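Local coordinates for protein D-glyceraldehyde dehydrogenase (NADP(+)) (PDB 5IZD) that oxidises D-glyceraldehyde to (R)-glycerate with NADP+ as the hydride acceptor, a step of the non-phosphorylated Entner-Doudoroff pathway, at residues 153-156 / 157-161; 102-105 / 106-110. One frame throughout, in Å; residues are numbered along the deposited sequence.

Contact 1: 153-156 / 157-161; sequences GMVA and RKLAP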
ATOM      1  N   GLY A 153      -6.792   6.547  27.989  1.00 31.18           N
ATOM      2  CA  GLY A 153      -6.700   6.614  26.468  1.00 30.95           C
ATOM      3  C   GLY A 153      -5.278   6.554  25.941  1.00 30.69           C
ATOM      4  O   GLY A 153      -4.977   5.851  24.965  1.00 29.77           O
ATOM      5  N   MET A 154      -4.385   7.291  26.594  1.00 31.08           N
ATOM      6  CA  MET A 154      -3.002   7.403  26.090  1.00 31.61           C
ATOM      7  C   MET A 154      -2.194   6.141  26.361  1.00 31.20           C
ATOM      8  O   MET A 154      -1.257   5.811  25.628  1.00 30.42           O
ATOM      9  CB  MET A 154      -2.305   8.633  26.664  1.00 32.85           C
ATOM     10  CG  MET A 154      -2.908   9.943  26.214  1.00 34.18           C
ATOM     11  SD  MET A 154      -2.382  10.276  24.500  1.00 38.65           S
ATOM     12  CE  MET A 154      -3.127  11.934  24.436  1.00 38.86           C
ATOM     13  N   VAL A 155      -2.556   5.436  27.439  1.00 30.97           N
ATOM     14  CA  VAL A 155      -1.923   4.176  27.722  1.00 31.07           C
ATOM     15  C   VAL A 155      -2.324   3.142  26.692  1.00 31.07           C
ATOM     16  O   VAL A 155      -1.470   2.510  26.125  1.00 30.93           O
ATOM     17  CB  VAL A 155      -2.241   3.714  29.155  1.00 31.50           C
ATOM     18  CG1 VAL A 155      -1.839   2.280  29.381  1.00 31.63           C
ATOM     19  CG2 VAL A 155      -1.603   4.698  30.130  1.00 31.51           C
ATOM     20  N   ALA A 156      -3.619   2.953  26.499  1.00 31.32           N
ATOM     21  CA  ALA A 156      -4.112   2.098  25.414  1.00 31.65           C
ATOM     22  C   ALA A 156      -3.481   2.453  24.029  1.00 31.54           C
ATOM     23  O   ALA A 156      -3.097   1.575  23.299  1.00 31.04           O
ATOM     24  CB  ALA A 156      -5.636   2.175  25.304  1.00 31.76           C
ATOM     25  N   ARG A 157      -3.411   3.733  23.700  1.00 31.94           N
ATOM     26  CA  ARG A 157      -2.891   4.185  22.399  1.00 32.87           C
ATOM     27  C   ARG A 157      -1.455   3.742  22.111  1.00 31.95           C
ATOM     28  O   ARG A 157      -1.146   3.472  20.986  1.00 32.22           O
ATOM     29  CB  ARG A 157      -2.956   5.702  22.303  1.00 34.32           C
ATOM     30  CG  ARG A 157      -2.158   6.282  21.136  1.00 35.98           C
ATOM     31  CD  ARG A 157      -2.365   7.771  21.070  1.00 37.49           C
ATOM     32  NE  ARG A 157      -3.691   8.072  20.602  1.00 39.34           N
ATOM     33  CZ  ARG A 157      -4.232   9.287  20.634  1.00 41.19           C
ATOM     34  NH1 ARG A 157      -3.561  10.334  21.119  1.00 40.79           N
ATOM     35  NH2 ARG A 157      -5.466   9.444  20.171  1.00 42.53           N
ATOM     36  N   LYS A 158      -0.611   3.716  23.123  1.00 31.41           N
ATOM     37  CA  LYS A 158       0.779   3.343  23.049  1.00 31.25           C
ATOM     38  C   LYS A 158       1.056   1.844  23.265  1.00 31.39           C
ATOM     39  O   LYS A 158       1.830   1.251  22.494  1.00 31.57           O
ATOM     40  CB  LYS A 158       1.557   4.197  24.057  1.00 31.63           C
ATOM     41  CG  LYS A 158       1.451   5.663  23.650  1.00 31.59           C
ATOM     42  CD  LYS A 158       2.318   6.580  24.462  1.00 31.92           C
ATOM     43  CE  LYS A 158       1.939   8.030  24.249  1.00 31.81           C
ATOM     44  NZ  LYS A 158       2.268   8.473  22.880  1.00 32.01           N
ATOM     45  N   LEU A 159       0.417   1.217  24.255  1.00 31.12           N
ATOM     46  CA  LEU A 159       0.672  -0.210  24.547  1.00 31.17           C
ATOM     47  C   LEU A 159       0.112  -1.133  23.470  1.00 30.23           C
ATOM     48  O   LEU A 159       0.786  -2.053  23.066  1.00 30.19           O
ATOM     49  CB  LEU A 159       0.106  -0.686  25.906  1.00 32.04           C
ATOM     50  CG  LEU A 159       0.596  -0.098  27.221  1.00 32.65           C
ATOM     51  CD1 LEU A 159      -0.153  -0.758  28.338  1.00 33.39           C
ATOM     52  CD2 LEU A 159       2.060  -0.283  27.459  1.00 33.03           C
ATOM     53  N   ALA A 160      -1.109  -0.910  23.010  1.00 29.55           N
ATOM     54  CA  ALA A 160      -1.680  -1.856  22.016  1.00 29.27           C
ATOM     55  C   ALA A 160      -0.838  -2.015  20.755  1.00 28.51           C
ATOM     56  O   ALA A 160      -0.473  -3.154  20.428  1.00 28.26           O
ATOM     57  CB  ALA A 160      -3.128  -1.565  21.686  1.00 29.34           C
ATOM     58  N   PRO A 161      -0.457  -0.892  20.096  1.00 27.86           N
ATOM     59  CA  PRO A 161       0.298  -1.111  18.853  1.00 27.55           C
ATOM     60  C   PRO A 161       1.725  -1.574  19.116  1.00 27.52           C
ATOM     61  O   PRO A 161       2.290  -2.311  18.298  1.00 27.60           O
ATOM     62  CB  PRO A 161       0.331   0.272  18.186  1.00 27.13           C
ATOM     63  CG  PRO A 161       0.038   1.254  19.288  1.00 27.08           C
ATOM     64  CD  PRO A 161      -0.850   0.523  20.239  1.00 27.61           C
TER
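G153 O takes the backbone N of R157 at 2.9 Å in the first turn of helix 153-164, and Q107 of helix 94-112 gives the same oxygen a second hydrogen bond through its NE2. Two residues on, L159 N bonds V155 O at 3.0 Å, an almost straight bond (N-H...O 171°). V155 and L159 lie alongside each other, CG1 of V155 meeting CD1 of L159 at 3.6 Å; V155 brings CG1 there by setting it opposite its own backbone N (chi1 168°). Replacing L159 by alanine would probably leave V155 CG1 without this neighbour and open a gap toward V169. M154 and R157 also run side by side, SD lying 3.6 Å from NH1 obliquely to the guanidinium, whose NH2 forms a salt bridge with E441; R157 probably contributes to substrate and cofactor binding. K158 sends its amine to E458, T222 and T224. The helix is the crossover of a beta-alpha-beta unit between strands 130-145 and 168-172: V155 and L159 pack on L171 and V169 of the latter strand, V155 also meets helix 178-190, and A156 and A160 press against helix 94-112.

Contact 2: 102-105 / 106-110; sequences DGVI and DQIQY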
ATOM      1  N   ASP A 102     -14.558   3.957  26.726  1.00 34.67           N
ATOM      2  CA  ASP A 102     -15.086   3.483  25.479  1.00 34.93           C
ATOM      3  C   ASP A 102     -13.892   3.452  24.498  1.00 34.21           C
ATOM      4  O   ASP A 102     -13.670   2.511  23.808  1.00 33.60           O
ATOM      5  CB  ASP A 102     -16.111   4.475  24.953  1.00 35.99           C
ATOM      6  CG  ASP A 102     -17.507   4.250  25.493  1.00 37.23           C
ATOM      7  OD1 ASP A 102     -17.733   3.280  26.187  1.00 38.26           O
ATOM      8  OD2 ASP A 102     -18.392   5.037  25.187  1.00 38.08           O
ATOM      9  N   GLY A 103     -13.144   4.534  24.485  1.00 33.58           N
ATOM     10  CA  GLY A 103     -12.002   4.727  23.638  1.00 32.73           C
ATOM     11  C   GLY A 103     -10.862   3.801  23.897  1.00 32.41           C
ATOM     12  O   GLY A 103     -10.154   3.449  22.998  1.00 32.00           O
ATOM     13  N   VAL A 104     -10.683   3.405  25.140  1.00 32.47           N
ATOM     14  CA  VAL A 104      -9.638   2.487  25.487  1.00 32.19           C
ATOM     15  C   VAL A 104      -9.972   1.161  24.802  1.00 32.21           C
ATOM     16  O   VAL A 104      -9.131   0.544  24.243  1.00 31.48           O
ATOM     17  CB  VAL A 104      -9.512   2.308  27.035  1.00 32.64           C
ATOM     18  CG1 VAL A 104      -8.828   1.023  27.409  1.00 33.10           C
ATOM     19  CG2 VAL A 104      -8.780   3.459  27.690  1.00 32.50           C
ATOM     20  N   ILE A 105     -11.223   0.770  24.896  1.00 32.83           N
ATOM     21  CA  ILE A 105     -11.768  -0.489  24.376  1.00 33.57           C
ATOM     22  C   ILE A 105     -11.737  -0.456  22.853  1.00 33.58           C
ATOM     23  O   ILE A 105     -11.183  -1.377  22.264  1.00 33.98           O
ATOM     24  CB  ILE A 105     -13.209  -0.778  24.911  1.00 34.21           C
ATOM     25  CG1 ILE A 105     -13.169  -1.086  26.427  1.00 34.67           C
ATOM     26  CG2 ILE A 105     -13.899  -1.915  24.141  1.00 34.65           C
ATOM     27  CD1 ILE A 105     -14.483  -0.824  27.154  1.00 35.14           C
ATOM     28  N   ASP A 106     -12.178   0.612  22.231  1.00 33.43           N
ATOM     29  CA  ASP A 106     -12.094   0.736  20.791  1.00 33.67           C
ATOM     30  C   ASP A 106     -10.663   0.704  20.243  1.00 32.67           C
ATOM     31  O   ASP A 106     -10.436   0.138  19.224  1.00 32.72           O
ATOM     32  CB  ASP A 106     -12.775   2.004  20.308  1.00 34.13           C
ATOM     33  CG  ASP A 106     -12.741   2.160  18.762  1.00 34.84           C
ATOM     34  OD1 ASP A 106     -13.467   1.480  18.086  1.00 36.01           O
ATOM     35  OD2 ASP A 106     -11.991   2.969  18.231  1.00 35.33           O
ATOM     36  N   GLN A 107      -9.713   1.291  20.939  1.00 31.80           N
ATOM     37  CA  GLN A 107      -8.380   1.397  20.441  1.00 31.06           C
ATOM     38  C   GLN A 107      -7.655   0.079  20.532  1.00 30.70           C
ATOM     39  O   GLN A 107      -6.925  -0.318  19.627  1.00 29.83           O
ATOM     40  CB  GLN A 107      -7.587   2.451  21.204  1.00 31.14           C
ATOM     41  CG  GLN A 107      -7.851   3.874  20.780  1.00 30.94           C
ATOM     42  CD  GLN A 107      -6.970   4.808  21.595  1.00 31.36           C
ATOM     43  OE1 GLN A 107      -5.943   5.283  21.106  1.00 31.76           O
ATOM     44  NE2 GLN A 107      -7.308   4.984  22.875  1.00 31.11           N
ATOM     45  N   ILE A 108      -7.805  -0.571  21.684  1.00 30.47           N
ATOM     46  CA  ILE A 108      -7.187  -1.860  21.862  1.00 30.36           C
ATOM     47  C   ILE A 108      -7.724  -2.863  20.798  1.00 30.43           C
ATOM     48  O   ILE A 108      -6.945  -3.620  20.211  1.00 30.40           O
ATOM     49  CB  ILE A 108      -7.387  -2.393  23.271  1.00 30.82           C
ATOM     50  CG1 ILE A 108      -6.542  -1.583  24.267  1.00 30.55           C
ATOM     51  CG2 ILE A 108      -6.952  -3.846  23.317  1.00 31.32           C
ATOM     52  CD1 ILE A 108      -6.925  -1.842  25.723  1.00 31.10           C
ATOM     53  N   GLN A 109      -9.038  -2.867  20.546  1.00 30.49           N
ATOM     54  CA  GLN A 109      -9.604  -3.683  19.469  1.00 30.63           C
ATOM     55  C   GLN A 109      -8.957  -3.372  18.107  1.00 29.74           C
ATOM     56  O   GLN A 109      -8.428  -4.253  17.463  1.00 29.44           O
ATOM     57  CB  GLN A 109     -11.094  -3.477  19.361  1.00 31.24           C
ATOM     58  CG  GLN A 109     -11.745  -4.282  18.256  1.00 31.75           C
ATOM     59  CD  GLN A 109     -11.744  -5.777  18.495  1.00 32.47           C
ATOM     60  OE1 GLN A 109     -11.666  -6.231  19.611  1.00 33.20           O
ATOM     61  NE2 GLN A 109     -11.837  -6.546  17.423  1.00 32.74           N
ATOM     62  N   TYR A 110      -8.953  -2.101  17.764  1.00 29.17           N
ATOM     63  CA  TYR A 110      -8.483  -1.635  16.472  1.00 28.64           C
ATOM     64  C   TYR A 110      -7.022  -2.032  16.240  1.00 28.36           C
ATOM     65  O   TYR A 110      -6.710  -2.575  15.176  1.00 28.19           O
ATOM     66  CB  TYR A 110      -8.631  -0.141  16.348  1.00 28.26           C
ATOM     67  CG  TYR A 110      -7.960   0.412  15.098  1.00 27.96           C
ATOM     68  CD1 TYR A 110      -8.633   0.445  13.849  1.00 27.99           C
ATOM     69  CD2 TYR A 110      -6.646   0.919  15.157  1.00 27.54           C
ATOM     70  CE1 TYR A 110      -8.007   0.968  12.715  1.00 27.65           C
ATOM     71  CE2 TYR A 110      -6.008   1.382  14.015  1.00 27.18           C
ATOM     72  CZ  TYR A 110      -6.701   1.409  12.804  1.00 27.21           C
ATOM     73  OH  TYR A 110      -6.031   1.886  11.716  1.00 26.96           O
TER
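G103 O receives two bonds from one residue, Q107: the backbone N at 3.0 Å and the side-chain NE2 at 3.2 Å. The two donors come from opposite faces of the G103 carbonyl plane, NE2 standing 63° out of it, while the oxygen itself lies almost in the plane of the Q107 side-chain amide. The glutamine thus folds back along its own helix. With CG beside the backbone N (chi1 -80°), CG itself comes to 3.2 Å from G103 O, and the extended chain beyond it brings NE2 to the same oxygen. Together with the bond of NE2 to helix 153-164, this limits how the amide can turn.

The close-packed flank is formed by V104 and I108, both buried and lying side by side, with CG1 of V104 3.8 Å from CD1 of I108. The same CD1 also rests 3.6 Å from V104 O, the carbonyl that accepts the backbone N of I108. The other flank is looser and polar. D102 is exposed and its OD1 forms a salt bridge with R79, whereas D106 turns its carboxylate away from the preceding turn and pairs through OD1 with R116 of the second subunit. Q109 also leads away from the preceding turn, its OE1 bonded to K72 and its NE2 to E113. Beneath these polar groups the backbone remains regular, with D106 N held by D102 O at 2.9 Å.

Helix 94-112 is therefore sandwiched: V104, Q107 and I108 pack on A156 of helix 153-164, I105, I108 and Q109 touch helix 39-77, and D106, Q109 and Y110 reach the second subunit.

Contacts 1 and 2, with centres about 9 Å apart, each lie within a single helix, and the two helices are neighbours. Contact 1 is the deeper, its centre about 9 Å from the centre of the chain against about 15 Å for contact 2, and is largely buried beside the cofactor-binding region; no other subunit touches it. Contact 2 is only partly buried and is shared between the core and the second subunit. The chemistry follows: the charged groups of contact 1 find partners within their own chain, whereas contact 2 spends one acid across the subunit interface. Where they meet, V104 CG1 packs 4.0 Å from A156 CB, and Q107 OE1 lies against R157 CB.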